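Local coordinates for protein endo-1,4-beta-xylanase (PDB 2B4F) that hydrolyses internal beta-1,4 linkages of xylan as a cold-adapted family 8 glycosidase, and probably acts on beta-1,4-glucans as well, at residues N28-V33 with H392-F397; Y122-K127 with G140-G145; I189-Y194 with P201-P206. The protein carries 1 engineered substitution. All blocks are in the same frame, centred on the assembly; numbering follows the deposited sequence.

Contact 1: N28-V33 with H392-F397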
loop_
_atom_site.group_PDB
_atom_site.type_symbol
_atom_site.label_atom_id
_atom_site.label_comp_id
_atom_site.label_asym_id
_atom_site.label_seq_id
_atom_site.Cartn_x
_atom_site.Cartn_y
_atom_site.Cartn_z
ATOM N N ASN A 28 -11.718 14.849 17.797
ATOM C CA ASN A 28 -10.359 14.519 18.229
ATOM C C ASN A 28 -9.665 13.690 17.146
ATOM O O ASN A 28 -8.956 12.717 17.451
ATOM C CB ASN A 28 -10.387 13.751 19.549
ATOM N N ILE A 29 -9.889 14.080 15.886
ATOM C CA ILE A 29 -9.380 13.326 14.733
ATOM C C ILE A 29 -7.852 13.335 14.710
ATOM O O ILE A 29 -7.219 12.283 14.678
ATOM C CB ILE A 29 -9.905 13.936 13.413
ATOM C CG1 ILE A 29 -11.421 13.763 13.301
ATOM C CG2 ILE A 29 -9.193 13.295 12.184
ATOM C CD1 ILE A 29 -12.055 14.745 12.339
ATOM N N GLN A 30 -7.274 14.532 14.733
ATOM C CA GLN A 30 -5.831 14.683 14.637
ATOM C C GLN A 30 -5.095 14.061 15.834
ATOM O O GLN A 30 -4.035 13.489 15.669
ATOM C CB GLN A 30 -5.436 16.151 14.459
ATOM C CG GLN A 30 -5.909 16.804 13.144
ATOM C CD GLN A 30 -5.654 15.962 11.880
ATOM O OE1 GLN A 30 -6.554 15.795 11.040
ATOM N NE2 GLN A 30 -4.441 15.451 11.744
ATOM N N GLN A 31 -5.668 14.146 17.028
ATOM C CA GLN A 31 -5.118 13.464 18.196
ATOM C C GLN A 31 -5.073 11.932 17.999
ATOM O O GLN A 31 -4.096 11.280 18.378
ATOM C CB GLN A 31 -5.922 13.811 19.457
ATOM C CG GLN A 31 -5.224 13.429 20.744
ATOM N N LYS A 32 -6.115 11.363 17.398
ATOM C CA LYS A 32 -6.150 9.928 17.153
ATOM C C LYS A 32 -5.076 9.512 16.123
ATOM O O LYS A 32 -4.450 8.454 16.274
ATOM C CB LYS A 32 -7.525 9.475 16.670
ATOM C CG LYS A 32 -7.726 7.951 16.703
ATOM C CD LYS A 32 -9.148 7.572 16.303
ATOM C CE LYS A 32 -9.381 6.077 16.354
ATOM N NZ LYS A 32 -10.829 5.748 16.218
ATOM N N VAL A 33 -4.887 10.346 15.100
ATOM C CA VAL A 33 -3.866 10.110 14.068
ATOM C C VAL A 33 -2.482 10.122 14.738
ATOM O O VAL A 33 -1.668 9.243 14.520
ATOM C CB VAL A 33 -3.926 11.198 12.967
ATOM C CG1 VAL A 33 -2.746 11.067 12.002
ATOM C CG2 VAL A 33 -5.251 11.149 12.203
ATOM N N HIS A 392 -5.155 8.544 5.543
ATOM C CA HIS A 392 -6.047 8.773 4.414
ATOM C C HIS A 392 -7.417 9.366 4.818
ATOM O O HIS A 392 -8.016 10.113 4.046
ATOM C CB HIS A 392 -6.308 7.454 3.694
ATOM C CG HIS A 392 -5.241 7.071 2.724
ATOM N ND1 HIS A 392 -4.942 7.836 1.624
ATOM C CD2 HIS A 392 -4.408 6.001 2.680
ATOM C CE1 HIS A 392 -3.971 7.256 0.935
ATOM N NE2 HIS A 392 -3.637 6.135 1.547
ATOM N N VAL A 393 -7.927 8.999 5.982
ATOM C CA VAL A 393 -9.289 9.402 6.372
ATOM C C VAL A 393 -9.290 10.662 7.248
ATOM O O VAL A 393 -10.352 11.097 7.690
ATOM C CB VAL A 393 -10.078 8.268 7.116
ATOM C CG1 VAL A 393 -10.137 6.980 6.285
ATOM C CG2 VAL A 393 -9.520 7.998 8.495
ATOM N N SER A 394 -8.116 11.242 7.481
ATOM C CA SER A 394 -7.977 12.451 8.285
ATOM C C SER A 394 -7.424 13.636 7.480
ATOM O O SER A 394 -7.064 14.665 8.060
ATOM C CB SER A 394 -7.052 12.169 9.469
ATOM O OG SER A 394 -5.722 11.886 9.017
ATOM N N GLY A 395 -7.337 13.489 6.161
ATOM C CA GLY A 395 -6.796 14.525 5.313
ATOM C C GLY A 395 -5.288 14.712 5.375
ATOM O O GLY A 395 -4.768 15.742 4.955
ATOM N N ASN A 396 -4.582 13.706 5.886
ATOM C CA ASN A 396 -3.141 13.803 6.101
ATOM C C ASN A 396 -2.265 13.121 5.042
ATOM O O ASN A 396 -1.040 13.239 5.084
ATOM C CB ASN A 396 -2.807 13.264 7.494
ATOM C CG ASN A 396 -3.101 14.285 8.603
ATOM O OD1 ASN A 396 -3.887 14.028 9.522
ATOM N ND2 ASN A 396 -2.452 15.425 8.522
ATOM N N PHE A 397 -2.887 12.415 4.103
ATOM C CA PHE A 397 -2.154 11.757 3.028
ATOM C C PHE A 397 -2.187 12.671 1.830
ATOM O O PHE A 397 -3.181 12.701 1.097
ATOM C CB PHE A 397 -2.764 10.389 2.698
ATOM C CG PHE A 397 -1.829 9.463 1.940
ATOM C CD1 PHE A 397 -1.543 9.681 0.596
ATOM C CD2 PHE A 397 -1.257 8.367 2.578
ATOM C CE1 PHE A 397 -0.686 8.816 -0.108
ATOM C CE2 PHE A 397 -0.399 7.499 1.881
ATOM C CZ PHE A 397 -0.109 7.739 0.546
#

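Contact 2: Y122-K127 with G140-G145. Engineered in segment 140-145: Ala144 (natural residue Asp). With XYP (beta-D-xylopyranose), chain B; XYP (beta-D-xylopyranose), chain C.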
loop_
_atom_site.group_PDB
_atom_site.type_symbol
_atom_site.label_atom_id
_atom_site.label_comp_id
_atom_site.label_asym_id
_atom_site.label_seq_id
_atom_site.Cartn_x
_atom_site.Cartn_y
_atom_site.Cartn_z
ATOM N N TYR A 122 15.131 -4.275 -4.207
ATOM C CA TYR A 122 15.113 -4.397 -2.759
ATOM C C TYR A 122 14.609 -5.781 -2.337
ATOM O O TYR A 122 13.444 -6.134 -2.578
ATOM C CB TYR A 122 14.321 -3.214 -2.138
ATOM C CG TYR A 122 15.160 -1.969 -2.175
ATOM C CD1 TYR A 122 15.513 -1.370 -3.396
ATOM C CD2 TYR A 122 15.705 -1.441 -1.015
ATOM C CE1 TYR A 122 16.343 -0.262 -3.435
ATOM C CE2 TYR A 122 16.535 -0.334 -1.047
ATOM C CZ TYR A 122 16.860 0.250 -2.248
ATOM O OH TYR A 122 17.718 1.342 -2.240
ATOM N N ALA A 123 15.520 -6.572 -1.750
ATOM C CA ALA A 123 15.207 -7.913 -1.228
ATOM C C ALA A 123 13.965 -7.880 -0.334
ATOM O O ALA A 123 13.952 -7.177 0.680
ATOM C CB ALA A 123 16.387 -8.456 -0.461
ATOM N N TRP A 124 12.913 -8.610 -0.713
ATOM C CA TRP A 124 11.622 -8.416 -0.073
ATOM C C TRP A 124 11.539 -8.954 1.334
ATOM O O TRP A 124 10.698 -8.490 2.107
ATOM C CB TRP A 124 10.468 -8.926 -0.908
ATOM C CG TRP A 124 10.144 -10.372 -0.806
ATOM C CD1 TRP A 124 10.685 -11.393 -1.551
ATOM C CD2 TRP A 124 9.161 -10.978 0.043
ATOM N NE1 TRP A 124 10.104 -12.588 -1.195
ATOM C CE2 TRP A 124 9.167 -12.365 -0.223
ATOM C CE3 TRP A 124 8.267 -10.489 1.006
ATOM C CZ2 TRP A 124 8.315 -13.264 0.431
ATOM C CZ3 TRP A 124 7.427 -11.370 1.645
ATOM C CH2 TRP A 124 7.463 -12.752 1.361
ATOM N N LYS A 125 12.363 -9.955 1.639
ATOM C CA LYS A 125 12.308 -10.622 2.932
ATOM C C LYS A 125 13.695 -10.810 3.530
ATOM O O LYS A 125 14.538 -11.535 2.960
ATOM C CB LYS A 125 11.616 -11.984 2.797
ATOM C CG LYS A 125 11.405 -12.675 4.130
ATOM C CD LYS A 125 10.904 -14.117 4.006
ATOM C CE LYS A 125 9.404 -14.208 3.753
ATOM N NZ LYS A 125 8.909 -15.665 3.693
ATOM N N LEU A 126 13.891 -10.174 4.687
ATOM C CA LEU A 126 15.069 -10.302 5.528
ATOM C C LEU A 126 14.699 -10.932 6.865
ATOM O O LEU A 126 13.553 -10.910 7.290
ATOM C CB LEU A 126 15.680 -8.915 5.804
ATOM C CG LEU A 126 16.664 -8.258 4.821
ATOM C CD1 LEU A 126 16.285 -8.385 3.386
ATOM C CD2 LEU A 126 16.808 -6.787 5.191
ATOM N N LYS A 127 15.692 -11.495 7.526
ATOM C CA LYS A 127 15.565 -11.936 8.903
ATOM C C LYS A 127 16.853 -11.626 9.639
ATOM O O LYS A 127 17.895 -11.372 9.021
ATOM C CB LYS A 127 15.299 -13.442 8.983
ATOM C CG LYS A 127 13.889 -13.839 8.684
ATOM C CD LYS A 127 13.702 -15.352 8.797
ATOM C CE LYS A 127 12.232 -15.709 8.756
ATOM N NZ LYS A 127 11.964 -17.174 8.910
ATOM N N GLY A 140 14.801 -11.595 -4.204
ATOM C CA GLY A 140 13.783 -11.124 -5.133
ATOM C C GLY A 140 12.994 -9.946 -4.558
ATOM O O GLY A 140 12.831 -9.850 -3.332
ATOM N N PRO A 141 12.513 -9.057 -5.422
ATOM C CA PRO A 141 11.697 -7.921 -4.981
ATOM C C PRO A 141 10.199 -8.208 -4.871
ATOM O O PRO A 141 9.655 -9.129 -5.470
ATOM C CB PRO A 141 11.964 -6.878 -6.070
ATOM C CG PRO A 141 12.121 -7.685 -7.328
ATOM C CD PRO A 141 12.743 -9.018 -6.884
ATOM N N ALA A 142 9.544 -7.400 -4.052
ATOM C CA ALA A 142 8.086 -7.288 -4.010
ATOM C C ALA A 142 7.809 -5.838 -4.438
ATOM O O ALA A 142 7.906 -4.916 -3.625
ATOM C CB ALA A 142 7.592 -7.554 -2.607
ATOM N N PRO A 143 7.588 -5.622 -5.735
ATOM C CA PRO A 143 7.642 -4.259 -6.304
ATOM C C PRO A 143 6.760 -3.179 -5.688
ATOM O O PRO A 143 7.116 -2.025 -5.867
ATOM C CB PRO A 143 7.335 -4.480 -7.802
ATOM C CG PRO A 143 7.913 -5.898 -8.038
ATOM C CD PRO A 143 7.417 -6.642 -6.783
ATOM N N ALA A 144 5.702 -3.503 -4.953
ATOM C CA ALA A 144 4.962 -2.457 -4.263
ATOM C C ALA A 144 5.857 -1.732 -3.248
ATOM O O ALA A 144 5.634 -0.560 -2.943
ATOM C CB ALA A 144 3.712 -3.016 -3.575
ATOM N N GLY A 145 6.850 -2.442 -2.723
ATOM C CA GLY A 145 7.862 -1.850 -1.855
ATOM C C GLY A 145 8.611 -0.713 -2.527
ATOM O O GLY A 145 8.623 0.408 -2.026
HETATM C C1 XYP B . 5.897 -11.533 -2.450
HETATM C C2 XYP B . 5.377 -12.947 -2.664
HETATM C C3 XYP B . 6.432 -13.926 -3.236
HETATM C C4 XYP B . 7.332 -13.233 -4.262
HETATM C C5 XYP B . 7.775 -11.849 -3.799
HETATM O O2 XYP B . 4.823 -13.449 -1.453
HETATM O O3 XYP B . 5.827 -15.073 -3.844
HETATM O O4 XYP B . 8.389 -14.016 -4.477
HETATM O O5 XYP B . 6.646 -11.077 -3.499
HETATM C C1 XYP C . 2.626 -9.483 0.933
HETATM C C2 XYP C . 2.894 -8.380 -0.068
HETATM C C3 XYP C . 3.504 -8.954 -1.351
HETATM C C4 XYP C . 4.583 -10.023 -1.092
HETATM C C5 XYP C . 4.158 -10.976 0.031
HETATM O O2 XYP C . 1.731 -7.685 -0.476
HETATM O O3 XYP C . 4.000 -7.897 -2.173
HETATM O O4 XYP C . 4.729 -10.699 -2.316
HETATM O O5 XYP C . 3.778 -10.208 1.168
HETATM O O HOH W 1 10.886 -5.262 -2.768
#

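Contact 3: I189-Y194 with P201-P206. With XYP (beta-D-xylopyranose), chain D; XYP (beta-D-xylopyranose), chain C.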
loop_
_atom_site.group_PDB
_atom_site.type_symbol
_atom_site.label_atom_id
_atom_site.label_comp_id
_atom_site.label_asym_id
_atom_site.label_seq_id
_atom_site.Cartn_x
_atom_site.Cartn_y
_atom_site.Cartn_z
ATOM N N ILE A 189 3.249 -2.669 -13.694
ATOM C CA ILE A 189 4.084 -3.117 -12.584
ATOM C C ILE A 189 4.076 -4.639 -12.527
ATOM O O ILE A 189 3.029 -5.269 -12.650
ATOM C CB ILE A 189 3.636 -2.450 -11.245
ATOM C CG1 ILE A 189 4.641 -2.680 -10.113
ATOM C CG2 ILE A 189 2.261 -2.925 -10.819
ATOM C CD1 ILE A 189 5.913 -1.916 -10.238
ATOM N N ARG A 190 5.264 -5.225 -12.366
ATOM C CA ARG A 190 5.392 -6.681 -12.277
ATOM C C ARG A 190 5.054 -7.213 -10.888
ATOM O O ARG A 190 5.307 -6.554 -9.886
ATOM C CB ARG A 190 6.812 -7.132 -12.592
ATOM C CG ARG A 190 7.242 -6.980 -14.055
ATOM C CD ARG A 190 8.720 -7.303 -14.283
ATOM N NE ARG A 190 9.031 -7.506 -15.698
ATOM C CZ ARG A 190 8.816 -8.635 -16.378
ATOM N NH1 ARG A 190 8.311 -9.707 -15.784
ATOM N NH2 ARG A 190 9.120 -8.688 -17.667
ATOM N N PHE A 191 4.509 -8.429 -10.852
ATOM C CA PHE A 191 4.551 -9.246 -9.657
ATOM C C PHE A 191 6.002 -9.713 -9.404
ATOM O O PHE A 191 6.472 -9.702 -8.273
ATOM C CB PHE A 191 3.593 -10.438 -9.770
ATOM C CG PHE A 191 3.672 -11.365 -8.601
ATOM C CD1 PHE A 191 3.009 -11.065 -7.417
ATOM C CD2 PHE A 191 4.475 -12.481 -8.651
ATOM C CE1 PHE A 191 3.127 -11.882 -6.329
ATOM C CE2 PHE A 191 4.602 -13.307 -7.552
ATOM C CZ PHE A 191 3.918 -13.022 -6.404
ATOM N N SER A 192 6.713 -10.114 -10.462
ATOM C CA SER A 192 8.099 -10.546 -10.315
ATOM C C SER A 192 8.903 -10.373 -11.609
ATOM O O SER A 192 8.375 -10.556 -12.675
ATOM C CB SER A 192 8.148 -12.017 -9.912
ATOM O OG SER A 192 9.492 -12.390 -9.650
ATOM N N PRO A 193 10.173 -10.026 -11.506
ATOM C CA PRO A 193 11.072 -10.035 -12.678
ATOM C C PRO A 193 11.135 -11.385 -13.408
ATOM O O PRO A 193 11.410 -11.400 -14.603
ATOM C CB PRO A 193 12.447 -9.716 -12.075
ATOM C CG PRO A 193 12.180 -9.029 -10.823
ATOM C CD PRO A 193 10.856 -9.545 -10.289
ATOM N N TYR A 194 10.853 -12.472 -12.698
ATOM C CA TYR A 194 11.002 -13.840 -13.214
ATOM C C TYR A 194 9.745 -14.438 -13.847
ATOM O O TYR A 194 9.755 -15.597 -14.266
ATOM C CB TYR A 194 11.515 -14.739 -12.085
ATOM C CG TYR A 194 12.799 -14.213 -11.499
ATOM C CD1 TYR A 194 14.023 -14.409 -12.158
ATOM C CD2 TYR A 194 12.796 -13.470 -10.331
ATOM C CE1 TYR A 194 15.218 -13.892 -11.631
ATOM C CE2 TYR A 194 13.976 -12.946 -9.801
ATOM C CZ TYR A 194 15.182 -13.156 -10.455
ATOM O OH TYR A 194 16.345 -12.633 -9.916
ATOM N N PRO A 201 -3.106 -6.712 -8.885
ATOM C CA PRO A 201 -3.932 -5.498 -8.855
ATOM C C PRO A 201 -3.648 -4.569 -7.682
ATOM O O PRO A 201 -3.666 -3.352 -7.889
ATOM C CB PRO A 201 -5.359 -6.049 -8.833
ATOM C CG PRO A 201 -5.245 -7.271 -9.686
ATOM C CD PRO A 201 -3.925 -7.894 -9.231
ATOM N N SER A 202 -3.348 -5.122 -6.513
ATOM C CA SER A 202 -3.031 -4.323 -5.321
ATOM C C SER A 202 -1.755 -3.469 -5.414
ATOM O O SER A 202 -1.535 -2.593 -4.575
ATOM C CB SER A 202 -2.986 -5.217 -4.086
ATOM O OG SER A 202 -1.771 -5.948 -3.987
ATOM N N TYR A 203 -0.911 -3.727 -6.416
ATOM C CA TYR A 203 0.308 -2.959 -6.615
ATOM C C TYR A 203 0.032 -1.683 -7.414
ATOM O O TYR A 203 0.914 -0.844 -7.564
ATOM C CB TYR A 203 1.361 -3.782 -7.364
ATOM C CG TYR A 203 1.911 -5.014 -6.667
ATOM C CD1 TYR A 203 1.417 -5.469 -5.419
ATOM C CD2 TYR A 203 2.942 -5.729 -7.255
ATOM C CE1 TYR A 203 1.936 -6.608 -4.811
ATOM C CE2 TYR A 203 3.494 -6.838 -6.642
ATOM C CZ TYR A 203 2.981 -7.288 -5.433
ATOM O OH TYR A 203 3.524 -8.413 -4.864
ATOM N N HIS A 204 -1.175 -1.556 -7.952
ATOM C CA HIS A 204 -1.502 -0.462 -8.842
ATOM C C HIS A 204 -2.021 0.747 -8.071
ATOM O O HIS A 204 -3.053 0.680 -7.428
ATOM C CB HIS A 204 -2.529 -0.895 -9.866
ATOM C CG HIS A 204 -1.954 -1.745 -10.945
ATOM N ND1 HIS A 204 -1.664 -1.252 -12.195
ATOM C CD2 HIS A 204 -1.563 -3.039 -10.946
ATOM C CE1 HIS A 204 -1.125 -2.212 -12.923
ATOM N NE2 HIS A 204 -1.048 -3.307 -12.186
ATOM N N ILE A 205 -1.289 1.853 -8.146
ATOM C CA ILE A 205 -1.709 3.101 -7.503
ATOM C C ILE A 205 -1.499 4.190 -8.536
ATOM O O ILE A 205 -0.436 4.825 -8.592
ATOM C CB ILE A 205 -0.896 3.375 -6.215
ATOM C CG1 ILE A 205 -0.841 2.142 -5.303
ATOM C CG2 ILE A 205 -1.524 4.498 -5.450
ATOM C CD1 ILE A 205 0.541 1.806 -4.782
ATOM N N PRO A 206 -2.467 4.346 -9.424
ATOM C CA PRO A 206 -2.305 5.243 -10.575
ATOM C C PRO A 206 -1.825 6.662 -10.216
ATOM O O PRO A 206 -0.943 7.202 -10.888
ATOM C CB PRO A 206 -3.704 5.230 -11.205
ATOM C CG PRO A 206 -4.256 3.874 -10.850
ATOM C CD PRO A 206 -3.772 3.646 -9.454
HETATM C C1 XYP D . 8.754 -14.315 -5.823
HETATM C C2 XYP D . 10.184 -14.817 -5.816
HETATM C C3 XYP D . 10.603 -15.238 -7.235
HETATM C C4 XYP D . 9.582 -16.225 -7.817
HETATM C C5 XYP D . 8.206 -15.566 -7.728
HETATM O O2 XYP D . 11.040 -13.800 -5.326
HETATM O O3 XYP D . 11.921 -15.741 -7.205
HETATM O O4 XYP D . 9.840 -16.575 -9.174
HETATM O O5 XYP D . 7.900 -15.239 -6.378
HETATM C C1 XYP C . 2.626 -9.483 0.933
HETATM C C2 XYP C . 2.894 -8.380 -0.068
HETATM C C3 XYP C . 3.504 -8.954 -1.351
HETATM C C4 XYP C . 4.583 -10.023 -1.092
HETATM C C5 XYP C . 4.158 -10.976 0.031
HETATM O O2 XYP C . 1.731 -7.685 -0.476
HETATM O O3 XYP C . 4.000 -7.897 -2.173
HETATM O O4 XYP C . 4.729 -10.699 -2.316
HETATM O O5 XYP C . 3.778 -10.208 1.168
HETATM O O HOH W 2 5.770 -9.410 -5.649
#

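Contact 1: N28-V33 with H392-F397
The first turn of helix 29-40 meets the loop that follows helix 379-392, so that Ile29, Gln30 and Val33 close on Ser394 and Asn396. Ser394 CB nestles against two methyl groups of the helix: Ile29 CG2 lies 3.6 Å from it, and Val33 CG2 presses in at 3.4 Å, tighter than usual for carbons. Val33 turns CG2 this way by holding CG1 opposite its backbone N (chi1 172°). In the (alpha/alpha)6 barrel of family 8 enzymes this is plain packing, tying an early helix to the C-terminal end of the fold. Its polar part is an amide pair. Gln30, bent at chi2, brings NE2 to Asn396 OD1 at 2.7 Å in a nearly straight bond (177°) that lands on a carbonyl lone pair, although the two amide planes are turned 69° apart. Asn396 OD1 also lies 2.9 Å from Ser394 OG, but that hydroxyl has Met390 O and Leu391 O within reach as well, so its one proton is not assigned. Were Gln30 an alanine, Asn396 OD1 would probably lose its amide donor and the asparagine amide would be freer to turn. Gln30 OE1, meanwhile, sits 3.2 Å from Ser394 O, an approach of two acceptors.

Contact 2: Y122-K127 with G140-G145
The indole of Trp124 is flanked on both faces and approached at its rim by Gly140. One face carries sugar: C1 of the chain B xylose stands 3.9 Å above the plane over the centre, while C4 of the chain C xylose is displaced toward the rim. Against the opposite face lies the aliphatic CB of Lys125. At the edge, in the ring plane, Gly140 O comes 3.2 Å from Trp124 CD1. The same carbonyl oxygen accepts the backbone Trp124 N at 2.9 Å, so one acceptor both pins the main chain and borders the ring. The indole reaches the sugars because CG sits between the backbone N and the carbonyl carbon (chi1 84°), and its NE1 is held by Asp138. An aromatic platform under pyranose rings is a classic device of glycosidase clefts, and here it belongs to the glycan pocket of a family 8 enzyme, with Gly140, Pro141 and Ala142 as further walls. Ala142 CB packs 3.6 Å from Trp124 CB and also touches O3 of the chain C xylose. To one side of the indole a water links Tyr122 O (2.7 Å) and Ala142 N (2.8 Å), accepting from the latter. Beyond Ala142, whose O accepts Gly145 N, the chain enters helix 144-160, which carries Ala144, an engineered replacement of the natural aspartate.

Contact 3: I189-Y194 with P201-P206
Residues 189-194 leave a short strand and run on without regular structure, whereas 201-203 form a 3-10 turn in which His204 N bonds back to Pro201 O. The two backbones come nearest at Ile189 and Tyr203, whose CA atoms are 7.1 Å apart, and no direct hydrogen bond crosses between the segments; side chains and one water do the joining. Ile189 supplies the apolar end. Its CG2 lies between the backbone N and the carbonyl carbon (chi1 -169° for CG1), and from there the methyl sits over one face of His204 in a CH-pi contact, 3.9 Å from the ring centroid and 25° off its normal. The same methyl packs 3.7 Å from Tyr203 CB. His204 is held by Ser232 at ND1 and Thr199 at NE2, which should keep that face turned to the isoleucine. Tyr203 crosses the other segment: Arg190 O, buried and without a polar partner in the model, meets the edge of its ring, 3.6 Å from CD2. Farther out, Tyr203 OH lies obliquely off the Phe191 ring, 3.7 Å from CD1. It donates to a water at 2.6 Å, and that water, also above the rim of the Phe191 ring, donates to Phe191 O. These aromatic residues belong to the glycan pocket: Tyr203 OH is 2.8 Å from O3 of the chain C xylose, while Phe191, Ser192 and Tyr194 border the chain D xylose. Arg190 NH1 braces its own loop through Ser192 O and a salt bridge to Asp196. Around this pairing, Ile189 and Tyr203 rest on Glu147 of helix 144-160, His204 on Leu235 of helix 219-243, Ile205 on helix 283-296, and Pro206 opens helix 206-215.

In the fold
Contacts 2 and 3 border the same bound sugar chain: their centres lie about 13 Å apart and both touch the chain C xylose. They also pack directly, Pro143 CG standing 3.3 Å from Arg190 O and Pro141 CG 3.7 Å from Pro193 CD, so the proline-rich approach to helix 144-160 packs against the 189-194 loop. Glu78, Asp138 and Asp281 also hydrogen-bond to bound xylose. Contact 1 stands apart, its centre about 29 Å from that of contact 2 and 28 Å from that of contact 3, across the chain's centre; along the sequence it encloses both sugar-binding contacts.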